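Local coordinates for protein metallo-beta-lactamase (Simiduia agarivorans, PDB 6MFI) that probably hydrolyses beta-lactam antibiotics at a two-zinc site, as a metallo-beta-lactamase of subclass B3, at residues Val28-Ser36 / Pro48-Tyr58; Tyr230-Leu238 / Ala279-Leu290. All coordinates share one frame; numbering follows the deposited sequence.

Interaction 1. Residues Val28-Ser36 / Pro48-Tyr58; sequences VTAEHWVDS and PPFRVLGNTYY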
loop_
_atom_site.group_PDB
_atom_site.type_symbol
_atom_site.label_atom_id
_atom_site.label_comp_id
_atom_site.label_asym_id
_atom_site.label_seq_id
_atom_site.Cartn_x
_atom_site.Cartn_y
_atom_site.Cartn_z
ATOM N N VAL A 28 -11.681 15.594 11.172
ATOM C CA VAL A 28 -12.925 15.344 11.919
ATOM C C VAL A 28 -12.866 13.916 12.456
ATOM O O VAL A 28 -13.060 13.690 13.656
ATOM C CB VAL A 28 -14.237 15.620 11.140
ATOM C CG1 VAL A 28 -14.660 14.475 10.206
ATOM C CG2 VAL A 28 -15.362 15.953 12.116
ATOM N N THR A 29 -12.563 12.946 11.591
ATOM C CA THR A 29 -12.235 11.601 12.034
ATOM C C THR A 29 -10.751 11.308 11.894
ATOM O O THR A 29 -10.275 10.308 12.442
ATOM C CB THR A 29 -13.041 10.547 11.259
ATOM O OG1 THR A 29 -12.464 9.253 11.469
ATOM C CG2 THR A 29 -13.048 10.851 9.773
ATOM N N ALA A 30 -10.016 12.158 11.174
ATOM C CA ALA A 30 -8.563 12.072 11.173
ATOM C C ALA A 30 -7.969 12.678 12.437
ATOM O O ALA A 30 -6.894 12.255 12.872
ATOM C CB ALA A 30 -7.993 12.755 9.929
ATOM N N GLU A 31 -8.644 13.665 13.035
ATOM C CA GLU A 31 -8.257 14.106 14.371
ATOM C C GLU A 31 -8.477 12.994 15.386
ATOM O O GLU A 31 -7.633 12.759 16.259
ATOM C CB GLU A 31 -9.044 15.353 14.775
ATOM C CG GLU A 31 -8.806 15.769 16.222
ATOM C CD GLU A 31 -10.078 16.169 16.943
ATOM O OE1 GLU A 31 -11.035 16.610 16.275
ATOM O OE2 GLU A 31 -10.125 16.022 18.182
ATOM N N HIS A 32 -9.612 12.297 15.285
ATOM C CA HIS A 32 -9.842 11.125 16.117
ATOM C C HIS A 32 -8.812 10.040 15.841
ATOM O O HIS A 32 -8.451 9.281 16.747
ATOM C CB HIS A 32 -11.257 10.590 15.888
ATOM C CG HIS A 32 -11.645 9.481 16.815
ATOM N ND1 HIS A 32 -11.255 9.443 18.136
ATOM C CD2 HIS A 32 -12.388 8.368 16.611
ATOM C CE1 HIS A 32 -11.742 8.356 18.706
ATOM N NE2 HIS A 32 -12.433 7.685 17.802
ATOM N N TRP A 33 -8.322 9.955 14.600
ATOM C CA TRP A 33 -7.304 8.962 14.270
ATOM C C TRP A 33 -5.988 9.260 14.976
ATOM O O TRP A 33 -5.331 8.345 15.486
ATOM C CB TRP A 33 -7.097 8.901 12.757
ATOM C CG TRP A 33 -6.343 7.686 12.309
ATOM C CD1 TRP A 33 -6.873 6.516 11.853
ATOM C CD2 TRP A 33 -4.919 7.519 12.280
ATOM N NE1 TRP A 33 -5.871 5.630 11.538
ATOM C CE2 TRP A 33 -4.662 6.222 11.791
ATOM C CE3 TRP A 33 -3.838 8.339 12.616
ATOM C CZ2 TRP A 33 -3.369 5.727 11.633
ATOM C CZ3 TRP A 33 -2.556 7.846 12.458
ATOM C CH2 TRP A 33 -2.332 6.552 11.971
ATOM N N VAL A 34 -5.583 10.532 15.007
ATOM C CA VAL A 34 -4.358 10.903 15.714
ATOM C C VAL A 34 -4.497 10.611 17.201
ATOM O O VAL A 34 -3.543 10.172 17.857
ATOM C CB VAL A 34 -4.017 12.383 15.455
ATOM C CG1 VAL A 34 -2.721 12.761 16.151
ATOM C CG2 VAL A 34 -3.915 12.650 13.962
ATOM N N ASP A 35 -5.690 10.836 17.757
ATOM C CA ASP A 35 -5.917 10.532 19.165
ATOM C C ASP A 35 -6.035 9.032 19.407
ATOM O O ASP A 35 -5.768 8.563 20.520
ATOM C CB ASP A 35 -7.174 11.247 19.662
ATOM C CG ASP A 35 -7.060 12.758 19.576
ATOM O OD1 ASP A 35 -5.933 13.281 19.707
ATOM O OD2 ASP A 35 -8.100 13.422 19.377
ATOM N N SER A 36 -6.426 8.266 18.388
ATOM C CA SER A 36 -6.641 6.834 18.554
ATOM C C SER A 36 -5.432 5.997 18.167
ATOM O O SER A 36 -5.239 4.910 18.724
ATOM C CB SER A 36 -7.845 6.376 17.724
ATOM O OG SER A 36 -9.006 7.115 18.057
ATOM N N PRO A 48 -9.840 4.072 13.654
ATOM C CA PRO A 48 -11.000 4.650 12.975
ATOM C C PRO A 48 -10.678 4.975 11.528
ATOM O O PRO A 48 -9.511 5.208 11.177
ATOM C CB PRO A 48 -11.274 5.926 13.782
ATOM C CG PRO A 48 -9.922 6.336 14.264
ATOM C CD PRO A 48 -9.142 5.060 14.496
ATOM N N PRO A 49 -11.682 4.990 10.655
ATOM C CA PRO A 49 -11.468 5.438 9.279
ATOM C C PRO A 49 -11.673 6.937 9.140
ATOM O O PRO A 49 -12.447 7.560 9.868
ATOM C CB PRO A 49 -12.539 4.663 8.503
ATOM C CG PRO A 49 -13.672 4.566 9.476
ATOM C CD PRO A 49 -13.053 4.489 10.861
ATOM N N PHE A 50 -10.961 7.519 8.178
ATOM C CA PHE A 50 -11.083 8.946 7.928
ATOM C C PHE A 50 -10.932 9.219 6.439
ATOM O O PHE A 50 -10.400 8.400 5.685
ATOM C CB PHE A 50 -10.058 9.759 8.732
ATOM C CG PHE A 50 -8.626 9.416 8.427
ATOM C CD1 PHE A 50 -7.924 10.113 7.458
ATOM C CD2 PHE A 50 -7.977 8.410 9.124
ATOM C CE1 PHE A 50 -6.607 9.804 7.178
ATOM C CE2 PHE A 50 -6.660 8.099 8.851
ATOM C CZ PHE A 50 -5.974 8.798 7.877
ATOM N N ARG A 51 -11.414 10.389 6.029
ATOM C CA ARG A 51 -11.344 10.802 4.635
ATOM C C ARG A 51 -9.992 11.439 4.343
ATOM O O ARG A 51 -9.563 12.358 5.049
ATOM C CB ARG A 51 -12.472 11.783 4.318
ATOM C CG ARG A 51 -12.206 12.680 3.121
ATOM C CD ARG A 51 -13.334 13.675 2.930
ATOM N NE ARG A 51 -14.595 13.013 2.609
ATOM C CZ ARG A 51 -15.208 13.104 1.433
ATOM N NH1 ARG A 51 -14.678 13.837 0.464
ATOM N NH2 ARG A 51 -16.351 12.466 1.228
ATOM N N VAL A 52 -9.320 10.947 3.305
ATOM C CA VAL A 52 -8.056 11.543 2.881
ATOM C C VAL A 52 -8.310 12.779 2.026
ATOM O O VAL A 52 -7.924 13.897 2.387
ATOM C CB VAL A 52 -7.194 10.508 2.135
ATOM C CG1 VAL A 52 -5.911 11.150 1.634
ATOM C CG2 VAL A 52 -6.886 9.323 3.041
ATOM N N LEU A 53 -8.974 12.593 0.883
ATOM C CA LEU A 53 -9.320 13.691 -0.011
ATOM C C LEU A 53 -10.345 13.234 -1.044
ATOM O O LEU A 53 -10.112 12.262 -1.769
ATOM C CB LEU A 53 -8.069 14.239 -0.705
ATOM C CG LEU A 53 -8.183 15.650 -1.285
ATOM C CD1 LEU A 53 -6.870 16.398 -1.135
ATOM C CD2 LEU A 53 -8.615 15.612 -2.745
ATOM N N GLY A 54 -11.480 13.930 -1.116
ATOM C CA GLY A 54 -12.530 13.591 -2.057
ATOM C C GLY A 54 -13.098 12.194 -1.890
ATOM O O GLY A 54 -13.678 11.867 -0.852
ATOM N N ASN A 55 -12.937 11.361 -2.914
ATOM C CA ASN A 55 -13.464 10.005 -2.910
ATOM C C ASN A 55 -12.528 9.003 -2.250
ATOM O O ASN A 55 -12.853 7.814 -2.205
ATOM C CB ASN A 55 -13.766 9.554 -4.345
ATOM C CG ASN A 55 -12.519 9.481 -5.210
ATOM O OD1 ASN A 55 -11.496 10.098 -4.904
ATOM N ND2 ASN A 55 -12.598 8.721 -6.294
ATOM N N THR A 56 -11.385 9.449 -1.735
ATOM C CA THR A 56 -10.372 8.559 -1.180
ATOM C C THR A 56 -10.447 8.577 0.341
ATOM O O THR A 56 -10.498 9.649 0.953
ATOM C CB THR A 56 -8.975 8.972 -1.648
ATOM O OG1 THR A 56 -8.883 8.814 -3.070
ATOM C CG2 THR A 56 -7.909 8.117 -0.981
ATOM N N TYR A 57 -10.449 7.390 0.949
ATOM C CA TYR A 57 -10.550 7.248 2.394
ATOM C C TYR A 57 -9.473 6.303 2.906
ATOM O O TYR A 57 -8.979 5.439 2.175
ATOM C CB TYR A 57 -11.927 6.715 2.820
ATOM C CG TYR A 57 -13.096 7.569 2.386
ATOM C CD1 TYR A 57 -13.639 7.444 1.113
ATOM C CD2 TYR A 57 -13.665 8.493 3.253
ATOM C CE1 TYR A 57 -14.710 8.221 0.714
ATOM C CE2 TYR A 57 -14.734 9.274 2.863
ATOM C CZ TYR A 57 -15.253 9.133 1.593
ATOM O OH TYR A 57 -16.319 9.909 1.200
ATOM N N TYR A 58 -9.120 6.476 4.176
ATOM C CA TYR A 58 -8.247 5.554 4.890
ATOM C C TYR A 58 -9.122 4.612 5.707
ATOM O O TYR A 58 -9.886 5.062 6.567
ATOM C CB TYR A 58 -7.274 6.313 5.793
ATOM C CG TYR A 58 -6.295 5.436 6.545
ATOM C CD1 TYR A 58 -6.642 4.847 7.756
ATOM C CD2 TYR A 58 -5.019 5.206 6.049
ATOM C CE1 TYR A 58 -5.749 4.047 8.446
ATOM C CE2 TYR A 58 -4.120 4.410 6.733
ATOM C CZ TYR A 58 -4.490 3.832 7.929
ATOM O OH TYR A 58 -3.594 3.038 8.611
HETATM O O HOH W 1 -7.270 3.495 11.375
#
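The N-terminal helix 30-36 docks on the outer beta hairpin 50-58 through an aromatic cluster in which Trp-33 meets Phe-50 and Tyr-58. The pairing of Trp-33 with Phe-50 is edge-to-face: Phe-50 turns its CE2 edge to one face of the indole, with planes at 66° and centroids 4.8 Å apart between the five-membered ring and the phenyl ring. Phe-50 CG lies between its own N and carbonyl carbon (chi1 60°), which turns the ring toward the helix, where Ala-30 CB lies 3.6 Å from Phe-50 CD1. Tyr-58 comes to the indole obliquely, its CE1 3.5 Å from Trp-33 NE1, while its hydroxyl bonds to Thr-61 O. The indole N-H donates to a water 2.6 Å from Trp-33 NE1, within bonding distance of Pro-48 O, one of the acceptors it could serve. The Pro-48 ring packs against Trp-33 and Ser-36, its CG 3.7 Å from Trp-33 CA and its CD against Ser-36 CB. Next to Ala-30, Thr-29 OG1 approaches Pro-49 O as a donor, at a modelled separation too short to be taken at face value. Met-259 and Leu-263 of helix 259-265 pack on Phe-50 as well. The hairpin, closed by a type II' turn and carrying a classic bulge where Val-52 and Leu-53 face Thr-56, forms the edge of the seven-stranded sheet of the metallo-beta-lactamase alpha-beta/beta-alpha sandwich.

Interaction 2. Residues Tyr230-Leu238 / Ala279-Leu290; sequences YLQAYRLGL and ATGISARLAQRL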
loop_
_atom_site.group_PDB
_atom_site.type_symbol
_atom_site.label_atom_id
_atom_site.label_comp_id
_atom_site.label_asym_id
_atom_site.label_seq_id
_atom_site.Cartn_x
_atom_site.Cartn_y
_atom_site.Cartn_z
ATOM N N TYR A 230 18.412 -7.745 -9.047
ATOM C CA TYR A 230 17.308 -7.270 -8.226
ATOM C C TYR A 230 17.463 -5.813 -7.821
ATOM O O TYR A 230 16.459 -5.161 -7.514
ATOM C CB TYR A 230 17.196 -8.153 -6.981
ATOM C CG TYR A 230 15.983 -7.931 -6.110
ATOM C CD1 TYR A 230 14.715 -8.291 -6.545
ATOM C CD2 TYR A 230 16.114 -7.408 -4.830
ATOM C CE1 TYR A 230 13.608 -8.108 -5.740
ATOM C CE2 TYR A 230 15.015 -7.224 -4.021
ATOM C CZ TYR A 230 13.766 -7.576 -4.482
ATOM O OH TYR A 230 12.670 -7.396 -3.679
ATOM N N LEU A 231 18.690 -5.287 -7.825
ATOM C CA LEU A 231 18.953 -3.917 -7.397
ATOM C C LEU A 231 18.803 -2.900 -8.519
ATOM O O LEU A 231 18.403 -1.760 -8.258
ATOM C CB LEU A 231 20.361 -3.805 -6.797
ATOM C CG LEU A 231 20.633 -4.357 -5.391
ATOM C CD1 LEU A 231 20.375 -5.853 -5.265
ATOM C CD2 LEU A 231 22.062 -4.035 -4.986
ATOM N N GLN A 232 19.123 -3.278 -9.759
ATOM C CA GLN A 232 18.930 -2.362 -10.879
ATOM C C GLN A 232 17.450 -2.077 -11.100
ATOM O O GLN A 232 17.070 -0.941 -11.412
ATOM C CB GLN A 232 19.568 -2.936 -12.143
ATOM C CG GLN A 232 21.073 -3.126 -12.038
ATOM C CD GLN A 232 21.669 -3.766 -13.275
ATOM O OE1 GLN A 232 22.881 -3.964 -13.362
ATOM N NE2 GLN A 232 20.819 -4.095 -14.240
ATOM N N ALA A 233 16.599 -3.094 -10.944
ATOM C CA ALA A 233 15.161 -2.867 -10.993
ATOM C C ALA A 233 14.692 -2.105 -9.761
ATOM O O ALA A 233 13.741 -1.319 -9.840
ATOM C CB ALA A 233 14.422 -4.199 -11.118
ATOM N N TYR A 234 15.345 -2.335 -8.619
ATOM C CA TYR A 234 15.126 -1.510 -7.436
ATOM C C TYR A 234 15.405 -0.043 -7.742
ATOM O O TYR A 234 14.618 0.841 -7.381
ATOM C CB TYR A 234 16.024 -2.009 -6.300
ATOM C CG TYR A 234 15.575 -1.680 -4.891
ATOM C CD1 TYR A 234 16.118 -2.353 -3.804
ATOM C CD2 TYR A 234 14.622 -0.701 -4.645
ATOM C CE1 TYR A 234 15.725 -2.065 -2.513
ATOM C CE2 TYR A 234 14.221 -0.404 -3.354
ATOM C CZ TYR A 234 14.777 -1.090 -2.294
ATOM O OH TYR A 234 14.385 -0.802 -1.007
ATOM N N ARG A 235 16.525 0.233 -8.417
ATOM C CA ARG A 235 16.857 1.606 -8.788
ATOM C C ARG A 235 15.864 2.159 -9.802
ATOM O O ARG A 235 15.501 3.340 -9.743
ATOM C CB ARG A 235 18.274 1.674 -9.357
ATOM C CG ARG A 235 19.372 1.189 -8.425
ATOM C CD ARG A 235 19.674 2.188 -7.323
ATOM N NE ARG A 235 21.102 2.233 -7.020
ATOM C CZ ARG A 235 21.741 1.326 -6.290
ATOM N NH1 ARG A 235 21.083 0.292 -5.782
ATOM N NH2 ARG A 235 23.043 1.450 -6.070
ATOM N N LEU A 236 15.419 1.321 -10.742
ATOM C CA LEU A 236 14.549 1.796 -11.814
ATOM C C LEU A 236 13.200 2.254 -11.276
ATOM O O LEU A 236 12.649 3.259 -11.743
ATOM C CB LEU A 236 14.370 0.698 -12.861
ATOM C CG LEU A 236 14.190 1.153 -14.311
ATOM C CD1 LEU A 236 15.388 1.967 -14.764
ATOM C CD2 LEU A 236 13.974 -0.043 -15.224
ATOM N N GLY A 237 12.651 1.532 -10.298
ATOM C CA GLY A 237 11.383 1.941 -9.717
ATOM C C GLY A 237 11.521 3.143 -8.803
ATOM O O GLY A 237 10.625 3.989 -8.734
ATOM N N LEU A 238 12.643 3.234 -8.085
ATOM C CA LEU A 238 12.883 4.383 -7.218
ATOM C C LEU A 238 13.015 5.665 -8.029
ATOM O O LEU A 238 12.425 6.695 -7.687
ATOM C CB LEU A 238 14.135 4.146 -6.372
ATOM C CG LEU A 238 13.915 3.396 -5.060
ATOM C CD1 LEU A 238 15.239 3.115 -4.369
ATOM C CD2 LEU A 238 13.002 4.202 -4.160
ATOM N N ALA A 279 11.352 8.928 -2.078
ATOM C CA ALA A 279 12.223 8.049 -2.854
ATOM C C ALA A 279 13.692 8.341 -2.576
ATOM O O ALA A 279 14.518 7.420 -2.549
ATOM C CB ALA A 279 11.919 8.190 -4.344
ATOM N N THR A 280 14.039 9.614 -2.372
ATOM C CA THR A 280 15.415 9.954 -2.023
ATOM C C THR A 280 15.785 9.403 -0.653
ATOM O O THR A 280 16.929 8.988 -0.432
ATOM C CB THR A 280 15.609 11.470 -2.065
ATOM O OG1 THR A 280 15.123 11.980 -3.313
ATOM C CG2 THR A 280 17.083 11.825 -1.922
ATOM N N GLY A 281 14.831 9.386 0.279
ATOM C CA GLY A 281 15.090 8.782 1.575
ATOM C C GLY A 281 15.284 7.281 1.485
ATOM O O GLY A 281 16.087 6.704 2.226
ATOM N N ILE A 282 14.555 6.626 0.580
ATOM C CA ILE A 282 14.745 5.195 0.369
ATOM C C ILE A 282 16.105 4.927 -0.261
ATOM O O ILE A 282 16.807 3.982 0.121
ATOM C CB ILE A 282 13.601 4.623 -0.489
ATOM C CG1 ILE A 282 12.254 4.819 0.209
ATOM C CG2 ILE A 282 13.844 3.153 -0.784
ATOM C CD1 ILE A 282 12.103 4.020 1.484
ATOM N N SER A 283 16.501 5.753 -1.233
ATOM C CA SER A 283 17.821 5.607 -1.838
ATOM C C SER A 283 18.928 5.840 -0.821
ATOM O O SER A 283 19.999 5.229 -0.915
ATOM C CB SER A 283 17.971 6.568 -3.016
ATOM O OG SER A 283 17.022 6.285 -4.029
ATOM N N ALA A 284 18.694 6.722 0.153
ATOM C CA ALA A 284 19.665 6.901 1.225
ATOM C C ALA A 284 19.739 5.662 2.106
ATOM O O ALA A 284 20.834 5.194 2.436
ATOM C CB ALA A 284 19.314 8.135 2.056
ATOM N N ARG A 285 18.584 5.107 2.487
ATOM C CA ARG A 285 18.578 3.875 3.273
ATOM C C ARG A 285 19.178 2.716 2.488
ATOM O O ARG A 285 19.859 1.858 3.061
ATOM C CB ARG A 285 17.154 3.540 3.715
ATOM C CG ARG A 285 16.583 4.480 4.761
ATOM C CD ARG A 285 15.163 4.084 5.126
ATOM N NE ARG A 285 15.084 2.704 5.596
ATOM C CZ ARG A 285 13.948 2.035 5.762
ATOM N NH1 ARG A 285 12.788 2.616 5.490
ATOM N NH2 ARG A 285 13.972 0.782 6.196
ATOM N N LEU A 286 18.935 2.674 1.175
ATOM C CA LEU A 286 19.502 1.610 0.353
ATOM C C LEU A 286 21.016 1.738 0.254
ATOM O O LEU A 286 21.733 0.731 0.285
ATOM C CB LEU A 286 18.863 1.631 -1.036
ATOM C CG LEU A 286 19.490 0.751 -2.120
ATOM C CD1 LEU A 286 19.474 -0.712 -1.707
ATOM C CD2 LEU A 286 18.768 0.946 -3.444
ATOM N N ALA A 287 21.522 2.969 0.140
ATOM C CA ALA A 287 22.966 3.172 0.082
ATOM C C ALA A 287 23.632 2.761 1.390
ATOM O O ALA A 287 24.735 2.201 1.385
ATOM C CB ALA A 287 23.279 4.632 -0.250
ATOM N N GLN A 288 22.976 3.024 2.523
ATOM C CA GLN A 288 23.501 2.566 3.806
ATOM C C GLN A 288 23.294 1.068 3.994
ATOM O O GLN A 288 24.053 0.427 4.733
ATOM C CB GLN A 288 22.848 3.341 4.952
ATOM C CG GLN A 288 22.821 4.849 4.751
ATOM C CD GLN A 288 22.024 5.577 5.816
ATOM O OE1 GLN A 288 22.205 6.776 6.025
ATOM N NE2 GLN A 288 21.131 4.858 6.489
ATOM N N ARG A 289 22.274 0.494 3.352
ATOM C CA ARG A 289 22.091 -0.953 3.412
ATOM C C ARG A 289 23.213 -1.670 2.671
ATOM O O ARG A 289 23.780 -2.647 3.174
ATOM C CB ARG A 289 20.728 -1.337 2.836
ATOM C CG ARG A 289 20.536 -2.833 2.613
ATOM C CD ARG A 289 20.736 -3.625 3.897
ATOM N NE ARG A 289 21.128 -5.007 3.631
ATOM C CZ ARG A 289 20.333 -6.058 3.804
ATOM N NH1 ARG A 289 20.777 -7.278 3.533
ATOM N NH2 ARG A 289 19.095 -5.892 4.249
ATOM N N LEU A 290 23.550 -1.197 1.470
ATOM C CA LEU A 290 24.668 -1.765 0.730
ATOM C C LEU A 290 26.014 -1.416 1.349
ATOM O O LEU A 290 27.024 -2.021 0.973
ATOM C CB LEU A 290 24.623 -1.305 -0.727
ATOM C CG LEU A 290 23.293 -1.578 -1.432
ATOM C CD1 LEU A 290 23.150 -0.733 -2.692
ATOM C CD2 LEU A 290 23.162 -3.060 -1.744
#
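Leu-238 sits as a knob in a hole formed by Ala-279, Ile-282, Ser-283 and Leu-286, and can be followed from CB to its methyls. CB is directed at the opposing helix, and CG branches there into two methyls that share Ile-282 CG2 but differ in their other neighbours. CD1, which extends the chain away from CA (chi2 175°), ends 3.7 Å from Ser-283 OG and also reaches Leu-286 CD2. CD2 packs on Ile-282, 3.6 Å from its CG2, with Ala-279 CB farther off. The backbone takes part too: Ala-279 CB lies 3.7 Å from Leu-238 O, at the place where the helices come near enough for an alanine to touch the opposing chain.

One turn along, Leu-286 answers from the second helix. Its CD2 stands over the centre of the Tyr-234 ring in a CH-pi contact, 4.3 Å from the centroid and 11° off the normal. The same Leu-286 CD2 is 3.4 Å from Arg-235 NH1, so one methyl is shared by an aromatic face and a guanidinium. The arginine chain bends to get there, and its NH1 also touches Leu-290 CD1. Beyond it, Leu-231 and Leu-290 meet tip to tip, their CD2 atoms 3.6 Å apart.

The segments run nearly antiparallel at 157°, their axes 10.7 Å apart. Ala-279 also packs on Leu-241 and Ala-242, and the disulfide Cys-246 to Cys-275 joins the chain at this end. Tyr-230 OH hydrogen-bonds to Gly-187 O, next to zinc ligand His-188, which ties helix 228-242 to the loop after strand 178-184 of the five-stranded sheet.

Overall arrangement
Interactions 1 and 2 lie on opposite sides of the chain's centre, their nearest atoms about 17 Å apart. They share no helix or strand: interaction 1 seats a short helix on an edge hairpin of the seven-stranded sheet, whereas interaction 2 joins two helices. The first is buried and largely aromatic, with a water beside the indole N-H; the second is only partly buried and rests mainly on aliphatic contacts, one of them a knob in a hole, with an exposed arginine at its side. Each has a tyrosine near the dizinc site, short of the metals: Tyr-58 about 8 Å from His-253 and Tyr-234 about 5 Å from His-188, side chain to side chain.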